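Local atomic coordinates of telomerase reverse transcriptase (Candida tropicalis MYA-3404, PDB entry 6ZD1), a protein that probably extends telomeres as the catalytic reverse transcriptase of telomerase, copying a template within the enzyme's RNA component into DNA repeats at chromosome ends. Residues E2-V8 / I44-K49; R177-T183 / Y195-W201; W99-N104 / G132-S136. One frame throughout, in Å; residues are numbered along the deposited sequence.

Contact 1: residues E2-V8 / I44-K49; sequences EIIRTNV and IISNDK
With its CG trans to the backbone N (chi1 -179°), D48 swings its carboxylate off helix 36-50 toward the chain at I3 and I4. The neighbouring K49 bends at chi2 (-47°), which brings its ammonium group back toward D48 and I4 O. The carboxylate illustrates how one acidic side chain can fasten an irregular segment, because three successive backbone amides converge on it. The amide of I3 is shared between both oxygens on their syn sides, with I3 N 3.1 Å from D48 OD1. From above the carboxylate plane, I4 N approaches D48 OD2 at 2.7 Å in a fairly straight bond (164°), while E2 N reaches OD1, also out of the plane. Y53 OH is a further hydrogen-bond partner of OD1, so this buried oxygen is well satisfied. Close by, K49 NZ forms a salt bridge with OD2 of D48, its hydrogen bond weak, and lies 2.7 Å from I4 O; its positive charge would probably help to stabilise the carboxylate.

Beyond the polar knot, I4 turns toward the helix. Its CD1 reaches the CG2 branch of I44 at 3.7 Å and CG1 of I45 at 3.9 Å, and both side chains run nearly perpendicular to that of I4. Further along, the CD1 tip of I45 meets V8 CG2 at 3.8 Å and rests against the backbone from T6 O to V8 N. I4 packs on L171, and I44 on Y163 and W166, all of helix 158-179. The pattern is that of an irregular N-terminal segment laid across a helical bundle, pinned at one end by the aspartate and passing at the other into helix 8-14, where N7 is the N-cap and its OD1 accepts from E10 N.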
# COMPACT_ATOMS: atom_id res chain seq x y z
N GLU A 2 -10.19 -29.24 11.91
CA GLU A 2 -8.93 -28.80 11.33
C GLU A 2 -8.86 -27.28 11.19
O GLU A 2 -8.24 -26.75 10.27
CB GLU A 2 -8.72 -29.46 9.96
CG GLU A 2 -9.89 -29.32 9.02
CD GLU A 2 -9.71 -30.13 7.76
OE1 GLU A 2 -9.09 -31.21 7.83
OE2 GLU A 2 -10.19 -29.69 6.69
N ILE A 3 -9.53 -26.58 12.11
CA ILE A 3 -9.46 -25.13 12.21
C ILE A 3 -8.67 -24.69 13.44
O ILE A 3 -7.92 -23.72 13.38
CB ILE A 3 -10.88 -24.52 12.21
CG1 ILE A 3 -11.47 -24.53 10.80
CG2 ILE A 3 -10.87 -23.10 12.76
CD1 ILE A 3 -10.70 -23.69 9.80
N ILE A 4 -8.84 -25.40 14.55
CA ILE A 4 -8.09 -25.17 15.77
C ILE A 4 -6.99 -26.22 15.84
O ILE A 4 -7.28 -27.42 15.99
CB ILE A 4 -9.00 -25.23 17.01
CG1 ILE A 4 -10.27 -24.42 16.76
CG2 ILE A 4 -8.26 -24.75 18.26
CD1 ILE A 4 -11.29 -24.52 17.87
N ARG A 5 -5.74 -25.80 15.73
CA ARG A 5 -4.59 -26.70 15.79
C ARG A 5 -3.79 -26.47 17.08
O ARG A 5 -2.56 -26.52 17.09
CB ARG A 5 -3.71 -26.55 14.55
CG ARG A 5 -4.06 -27.53 13.43
CD ARG A 5 -3.83 -26.94 12.03
NE ARG A 5 -4.63 -25.74 11.81
CZ ARG A 5 -4.73 -25.10 10.64
NH1 ARG A 5 -4.09 -25.55 9.57
NH2 ARG A 5 -5.49 -24.01 10.55
N THR A 6 -4.51 -26.20 18.17
CA THR A 6 -3.96 -26.17 19.52
C THR A 6 -4.91 -26.93 20.43
O THR A 6 -6.10 -27.09 20.12
CB THR A 6 -3.74 -24.73 20.02
OG1 THR A 6 -4.94 -23.97 19.83
CG2 THR A 6 -2.60 -24.07 19.27
N ASN A 7 -4.40 -27.41 21.56
CA ASN A 7 -5.22 -28.18 22.48
C ASN A 7 -5.91 -27.25 23.47
O ASN A 7 -5.69 -26.03 23.48
CB ASN A 7 -4.38 -29.24 23.19
CG ASN A 7 -3.18 -28.66 23.92
OD1 ASN A 7 -3.16 -27.49 24.28
ND2 ASN A 7 -2.17 -29.50 24.15
N VAL A 8 -6.77 -27.83 24.32
CA VAL A 8 -7.47 -27.04 25.33
C VAL A 8 -6.47 -26.39 26.28
O VAL A 8 -6.69 -25.26 26.74
CB VAL A 8 -8.47 -27.92 26.10
CG1 VAL A 8 -9.34 -27.06 27.01
CG2 VAL A 8 -9.32 -28.73 25.14
N ILE A 44 -15.87 -26.24 21.92
CA ILE A 44 -15.55 -25.63 20.64
C ILE A 44 -14.56 -26.50 19.87
O ILE A 44 -14.76 -26.79 18.69
CB ILE A 44 -15.00 -24.21 20.84
CG1 ILE A 44 -16.10 -23.30 21.38
CG2 ILE A 44 -14.44 -23.66 19.53
CD1 ILE A 44 -15.64 -21.89 21.67
N ILE A 45 -13.51 -26.96 20.55
CA ILE A 45 -12.52 -27.82 19.90
C ILE A 45 -13.17 -29.13 19.47
O ILE A 45 -12.86 -29.68 18.40
CB ILE A 45 -11.32 -28.06 20.84
CG1 ILE A 45 -10.55 -26.75 21.04
CG2 ILE A 45 -10.40 -29.12 20.28
CD1 ILE A 45 -9.29 -26.91 21.86
N SER A 46 -14.11 -29.64 20.27
CA SER A 46 -14.79 -30.88 19.90
C SER A 46 -15.64 -30.70 18.65
O SER A 46 -15.63 -31.55 17.76
CB SER A 46 -15.65 -31.38 21.06
OG SER A 46 -16.80 -30.56 21.23
N ASN A 47 -16.37 -29.59 18.56
CA ASN A 47 -17.15 -29.32 17.36
C ASN A 47 -16.24 -29.17 16.15
O ASN A 47 -16.62 -29.57 15.04
CB ASN A 47 -18.00 -28.07 17.55
CG ASN A 47 -19.11 -28.28 18.57
OD1 ASN A 47 -19.62 -29.39 18.72
ND2 ASN A 47 -19.49 -27.21 19.26
N ASP A 48 -15.04 -28.62 16.35
CA ASP A 48 -14.10 -28.45 15.25
C ASP A 48 -13.71 -29.79 14.63
O ASP A 48 -13.58 -29.90 13.41
CB ASP A 48 -12.86 -27.70 15.76
CG ASP A 48 -11.84 -27.46 14.67
OD1 ASP A 48 -12.23 -27.40 13.48
OD2 ASP A 48 -10.65 -27.34 15.01
N LYS A 49 -13.52 -30.82 15.46
CA LYS A 49 -13.02 -32.09 14.94
C LYS A 49 -14.09 -32.85 14.17
O LYS A 49 -13.77 -33.58 13.23
CB LYS A 49 -12.46 -32.95 16.07
CG LYS A 49 -11.48 -32.23 16.98
CD LYS A 49 -10.42 -31.46 16.20
CE LYS A 49 -9.64 -30.52 17.12
NZ LYS A 49 -8.67 -29.64 16.40

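Contact 2: residues R177-T183 / Y195-W201; sequences RAFWYVT and YFTHSIW
Y181 lays one face of its ring over the indole of W201 in an offset stack, the planes 15° apart and the phenol centroid 4.1 Å from that of the five-membered ring. The closest atoms are Y181 CE2 and W201 CZ2 at 3.3 Å, and CB of Y181 adds a CH-pi contact to the same indole face. With CG trans to the backbone N in both residues (chi1 176° for Y181), the two rings meet on the side of the strands that also carries F196.

The strands 180-184 and 193-197 form an antiparallel beta hairpin between helices 158-179 and 198-216. Its position and sequence are consistent with the telomerase T motif, which in relatives contributes to RNA binding. Y181 and F196 form a hydrogen-bonded pair, with Y181 N 2.6 Å from F196 O and F196 N 3.0 Å from Y181 O. Where the helices join the hairpin, H198 at the start of helix 198-216 bonds to the last turn of helix 158-179: its NE2 donates in the ring plane to R177 O at 2.7 Å, nearly straight, and its backbone N bonds to F179 O, while T197 takes the N-cap position of helix 198-216.

On the other side of the strands, the edge of the Y195 ring points at the face of W180 in a T-shaped pair, with planes at 85°. CB of Y195 lies over that face too, and F179 CB covers the opposite one. V182 runs alongside Y195, its CG2 3.5 Å from Y195 CD2. V82, V85 and V86 of helix 79-93 pack on W180, and the hydroxyl of Y195 hydrogen-bonds to L116 O.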
# COMPACT_ATOMS: atom_id res chain seq x y z
N ARG A 177 -8.49 -18.29 5.99
CA ARG A 177 -7.30 -18.87 5.37
C ARG A 177 -7.57 -20.28 4.88
O ARG A 177 -6.95 -20.72 3.90
CB ARG A 177 -6.14 -18.86 6.37
CG ARG A 177 -5.63 -17.48 6.74
CD ARG A 177 -4.43 -17.57 7.69
NE ARG A 177 -3.37 -18.40 7.13
CZ ARG A 177 -2.34 -17.93 6.43
NH1 ARG A 177 -2.23 -16.63 6.20
NH2 ARG A 177 -1.41 -18.76 5.96
N ALA A 178 -8.51 -20.98 5.50
CA ALA A 178 -8.80 -22.36 5.11
C ALA A 178 -9.45 -22.42 3.73
O ALA A 178 -9.19 -23.34 2.96
CB ALA A 178 -9.69 -23.03 6.15
N PHE A 179 -10.31 -21.45 3.41
CA PHE A 179 -11.12 -21.53 2.21
C PHE A 179 -10.72 -20.56 1.11
O PHE A 179 -10.90 -20.88 -0.07
CB PHE A 179 -12.60 -21.31 2.55
CG PHE A 179 -13.21 -22.41 3.38
CD1 PHE A 179 -13.59 -23.61 2.78
CD2 PHE A 179 -13.40 -22.26 4.74
CE1 PHE A 179 -14.14 -24.63 3.54
CE2 PHE A 179 -13.95 -23.28 5.50
CZ PHE A 179 -14.32 -24.46 4.90
N TRP A 180 -10.19 -19.39 1.45
CA TRP A 180 -9.99 -18.35 0.45
C TRP A 180 -8.58 -17.79 0.48
O TRP A 180 -7.92 -17.74 1.52
CB TRP A 180 -10.97 -17.18 0.64
CG TRP A 180 -12.43 -17.54 0.54
CD1 TRP A 180 -13.17 -17.68 -0.60
CD2 TRP A 180 -13.34 -17.76 1.63
NE1 TRP A 180 -14.47 -17.99 -0.29
CE2 TRP A 180 -14.60 -18.05 1.07
CE3 TRP A 180 -13.20 -17.76 3.02
CZ2 TRP A 180 -15.72 -18.32 1.86
CZ3 TRP A 180 -14.31 -18.04 3.80
CH2 TRP A 180 -15.55 -18.31 3.21
N TYR A 181 -8.13 -17.34 -0.69
CA TYR A 181 -7.01 -16.43 -0.82
C TYR A 181 -7.59 -15.03 -0.97
O TYR A 181 -8.50 -14.82 -1.78
CB TYR A 181 -6.14 -16.78 -2.03
CG TYR A 181 -5.01 -15.82 -2.29
CD1 TYR A 181 -3.76 -16.00 -1.70
CD2 TYR A 181 -5.18 -14.72 -3.12
CE1 TYR A 181 -2.72 -15.12 -1.93
CE2 TYR A 181 -4.15 -13.83 -3.36
CZ TYR A 181 -2.92 -14.04 -2.76
OH TYR A 181 -1.89 -13.15 -3.00
N VAL A 182 -7.09 -14.09 -0.17
CA VAL A 182 -7.65 -12.74 -0.12
C VAL A 182 -6.60 -11.75 -0.62
O VAL A 182 -5.50 -11.66 -0.05
CB VAL A 182 -8.12 -12.37 1.29
CG1 VAL A 182 -8.84 -11.03 1.27
CG2 VAL A 182 -9.01 -13.46 1.86
N THR A 183 -6.95 -11.00 -1.66
CA THR A 183 -6.10 -9.96 -2.22
C THR A 183 -6.95 -8.74 -2.51
O THR A 183 -8.11 -8.86 -2.92
CB THR A 183 -5.41 -10.44 -3.51
OG1 THR A 183 -4.78 -9.33 -4.16
CG2 THR A 183 -6.43 -11.06 -4.46
N TYR A 195 -12.34 -12.45 -2.21
CA TYR A 195 -12.11 -13.81 -1.73
C TYR A 195 -12.18 -14.77 -2.91
O TYR A 195 -13.26 -14.97 -3.48
CB TYR A 195 -13.13 -14.17 -0.65
CG TYR A 195 -13.02 -13.34 0.62
CD1 TYR A 195 -13.46 -12.02 0.65
CD2 TYR A 195 -12.48 -13.88 1.78
CE1 TYR A 195 -13.37 -11.27 1.82
CE2 TYR A 195 -12.39 -13.14 2.93
CZ TYR A 195 -12.83 -11.83 2.95
OH TYR A 195 -12.72 -11.10 4.11
N PHE A 196 -11.04 -15.35 -3.27
CA PHE A 196 -10.96 -16.42 -4.24
C PHE A 196 -10.72 -17.73 -3.50
O PHE A 196 -9.80 -17.80 -2.68
CB PHE A 196 -9.84 -16.19 -5.26
CG PHE A 196 -10.03 -14.95 -6.09
CD1 PHE A 196 -10.67 -15.03 -7.32
CD2 PHE A 196 -9.55 -13.73 -5.66
CE1 PHE A 196 -10.84 -13.90 -8.10
CE2 PHE A 196 -9.72 -12.59 -6.44
CZ PHE A 196 -10.36 -12.68 -7.66
N THR A 197 -11.55 -18.73 -3.76
CA THR A 197 -11.30 -20.05 -3.20
C THR A 197 -9.95 -20.58 -3.69
O THR A 197 -9.55 -20.31 -4.82
CB THR A 197 -12.41 -21.03 -3.57
OG1 THR A 197 -12.38 -21.29 -4.97
CG2 THR A 197 -13.77 -20.46 -3.19
N HIS A 198 -9.26 -21.32 -2.82
CA HIS A 198 -7.92 -21.79 -3.17
C HIS A 198 -7.93 -22.59 -4.46
O HIS A 198 -7.00 -22.49 -5.27
CB HIS A 198 -7.34 -22.64 -2.03
CG HIS A 198 -7.03 -21.87 -0.79
ND1 HIS A 198 -6.14 -20.81 -0.77
CD2 HIS A 198 -7.48 -22.01 0.48
CE1 HIS A 198 -6.07 -20.33 0.46
NE2 HIS A 198 -6.86 -21.04 1.24
N SER A 199 -8.99 -23.38 -4.69
CA SER A 199 -9.05 -24.20 -5.90
C SER A 199 -9.11 -23.33 -7.16
O SER A 199 -8.42 -23.61 -8.15
CB SER A 199 -10.24 -25.15 -5.84
OG SER A 199 -11.44 -24.48 -5.50
N ILE A 200 -9.93 -22.28 -7.14
CA ILE A 200 -10.05 -21.46 -8.34
C ILE A 200 -8.92 -20.43 -8.43
O ILE A 200 -8.53 -20.03 -9.53
CB ILE A 200 -11.43 -20.78 -8.40
CG1 ILE A 200 -11.77 -20.40 -9.85
CG2 ILE A 200 -11.47 -19.54 -7.53
CD1 ILE A 200 -11.79 -21.58 -10.80
N TRP A 201 -8.36 -20.01 -7.29
CA TRP A 201 -7.23 -19.09 -7.35
C TRP A 201 -5.99 -19.76 -7.92
O TRP A 201 -5.29 -19.17 -8.75
CB TRP A 201 -6.93 -18.51 -5.97
CG TRP A 201 -5.68 -17.69 -5.95
CD1 TRP A 201 -4.44 -18.08 -5.52
CD2 TRP A 201 -5.53 -16.33 -6.40
NE1 TRP A 201 -3.54 -17.05 -5.67
CE2 TRP A 201 -4.18 -15.97 -6.21
CE3 TRP A 201 -6.41 -15.40 -6.95
CZ2 TRP A 201 -3.69 -14.71 -6.55
CZ3 TRP A 201 -5.92 -14.14 -7.28
CH2 TRP A 201 -4.58 -13.81 -7.08

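Contact 3: residues W99-N104 / G132-S136; sequences WGGTEN and GIKLS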
# COMPACT_ATOMS: atom_id res chain seq x y z
N TRP A 99 -21.29 -17.66 22.77
CA TRP A 99 -21.49 -16.28 22.34
C TRP A 99 -21.86 -15.35 23.50
O TRP A 99 -21.86 -14.13 23.32
CB TRP A 99 -22.59 -16.20 21.27
CG TRP A 99 -22.32 -17.04 20.05
CD1 TRP A 99 -22.61 -18.36 19.89
CD2 TRP A 99 -21.73 -16.61 18.82
NE1 TRP A 99 -22.23 -18.78 18.64
CE2 TRP A 99 -21.69 -17.72 17.96
CE3 TRP A 99 -21.23 -15.38 18.36
CZ2 TRP A 99 -21.17 -17.66 16.67
CZ3 TRP A 99 -20.71 -15.32 17.07
CH2 TRP A 99 -20.69 -16.45 16.24
N GLY A 100 -22.22 -15.91 24.65
CA GLY A 100 -22.57 -15.11 25.81
C GLY A 100 -23.88 -14.37 25.69
O GLY A 100 -23.96 -13.18 26.04
N GLY A 101 -24.92 -15.03 25.20
CA GLY A 101 -26.21 -14.39 25.10
C GLY A 101 -26.80 -14.46 23.70
O GLY A 101 -26.07 -14.35 22.71
N THR A 102 -28.12 -14.62 23.62
CA THR A 102 -28.79 -14.68 22.32
C THR A 102 -28.89 -13.31 21.66
O THR A 102 -29.53 -13.19 20.60
CB THR A 102 -30.18 -15.29 22.49
OG1 THR A 102 -30.86 -15.27 21.23
CG2 THR A 102 -30.99 -14.50 23.51
N GLU A 103 -28.27 -12.29 22.25
CA GLU A 103 -28.15 -10.97 21.64
C GLU A 103 -26.71 -10.49 21.54
O GLU A 103 -26.39 -9.73 20.63
CB GLU A 103 -28.97 -9.93 22.42
CG GLU A 103 -30.45 -10.25 22.49
CD GLU A 103 -31.28 -9.05 22.90
OE1 GLU A 103 -31.07 -7.96 22.32
OE2 GLU A 103 -32.13 -9.19 23.80
N ASN A 104 -25.84 -10.92 22.46
CA ASN A 104 -24.41 -10.71 22.27
C ASN A 104 -23.92 -11.40 21.01
O ASN A 104 -22.95 -10.95 20.38
CB ASN A 104 -23.63 -11.20 23.48
CG ASN A 104 -23.74 -10.27 24.67
OD1 ASN A 104 -23.82 -9.05 24.51
ND2 ASN A 104 -23.73 -10.83 25.87
N GLY A 132 -20.58 -6.21 24.60
CA GLY A 132 -21.45 -7.05 25.40
C GLY A 132 -21.14 -6.85 26.87
O GLY A 132 -20.13 -6.24 27.23
N ILE A 133 -22.03 -7.33 27.74
CA ILE A 133 -21.86 -6.89 29.12
C ILE A 133 -21.67 -7.96 30.19
O ILE A 133 -20.59 -8.05 30.79
CB ILE A 133 -23.08 -6.01 29.47
CG1 ILE A 133 -24.35 -6.59 28.81
CG2 ILE A 133 -22.86 -4.58 29.00
CD1 ILE A 133 -25.36 -5.56 28.33
N LYS A 134 -22.66 -8.82 30.42
CA LYS A 134 -22.59 -9.77 31.53
C LYS A 134 -23.00 -11.18 31.18
O LYS A 134 -22.60 -12.12 31.89
CB LYS A 134 -23.46 -9.30 32.71
CG LYS A 134 -22.97 -8.05 33.41
CD LYS A 134 -22.12 -8.35 34.64
CE LYS A 134 -21.49 -7.06 35.14
NZ LYS A 134 -20.60 -7.24 36.32
N LEU A 135 -23.80 -11.37 30.14
CA LEU A 135 -24.50 -12.61 29.87
C LEU A 135 -23.54 -13.76 29.56
O LEU A 135 -24.00 -14.90 29.42
CB LEU A 135 -25.50 -12.39 28.74
CG LEU A 135 -26.59 -11.36 29.08
CD1 LEU A 135 -27.51 -11.08 27.90
CD2 LEU A 135 -27.41 -11.80 30.29
N SER A 136 -22.25 -13.49 29.44
CA SER A 136 -21.23 -14.53 29.32
C SER A 136 -20.89 -14.98 30.74
O SER A 136 -19.94 -14.50 31.35
CB SER A 136 -20.00 -14.02 28.58
OG SER A 136 -20.32 -13.34 27.38
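G100 O is approached by two groups: CB of L135, 3.2 Å away across the contact, and the side-chain ND2 of N104 within its own loop. The N104 ND2 to G100 O bond is modelled implausibly short, so its exact length is doubtful. The setting is loop against loop in the RNA-binding domain of telomerase: residues 99-104 lead from helix 79-93 into helix 104-117, and residues 132-136 belong to the connection between helices 126-129 and 158-179. It is an example of irregular segments meeting through glycine backbone and the side chains of N104, L135 and S136, with no hydrogen bond across the interface.

Two glycines shape the first loop. G100 has left-handed backbone angles (phi 70°), and the chain passes so near the other loop that G100 CA lies 3.8 Å from S136 CA. S136 OG comes 3.3 Å from G100 CA, beside the glycine backbone. G101 follows with phi 126°, a conformation readily taken only by glycine, its CA 4.2 Å from L135 CB, so it is the first side-chain carbon of L135, more than its branched end, that rests on G100 and G101. E103 then takes the N-cap position of helix 104-117, with N104 opening the first turn.

Outside partners hold both loops. W99 turns away from the second loop, bonding through NE1 to L94 O and forming a cation-pi pair with K105, while K157 NZ and K139 NZ bond to the carbonyl oxygens of I133 and L135.

N104 reaches across to the other loop with its flat amide. The nitrogen side faces L135, ND2 lying 3.7 Å from L135 CB, and the oxygen side faces the start of the other loop, where N104 OD1 stands 3.2 Å from G132 CA.

In the fold
From the N terminus, the three contacts follow one another in series, with no nesting and no crossing. Contact 1 comes first, closing a loop of 35 residues that brings the start of the chain back onto helix 36-50. Contact 3 then joins the two ends of a mostly helical excursion that contains helices 104-117 and 126-129. Contact 2 closes the shortest loop, the tip of the hairpin that lies between helices 158-179 and 198-216. Contacts 1 and 2 touch directly, I3 CD1 lying 3.8 Å from A178 CB, so helix 158-179 links the N-terminal segment to the hairpin. Contact 3 stands apart, its nearest atoms about 7 Å from contact 1 and about 14 Å from contact 2.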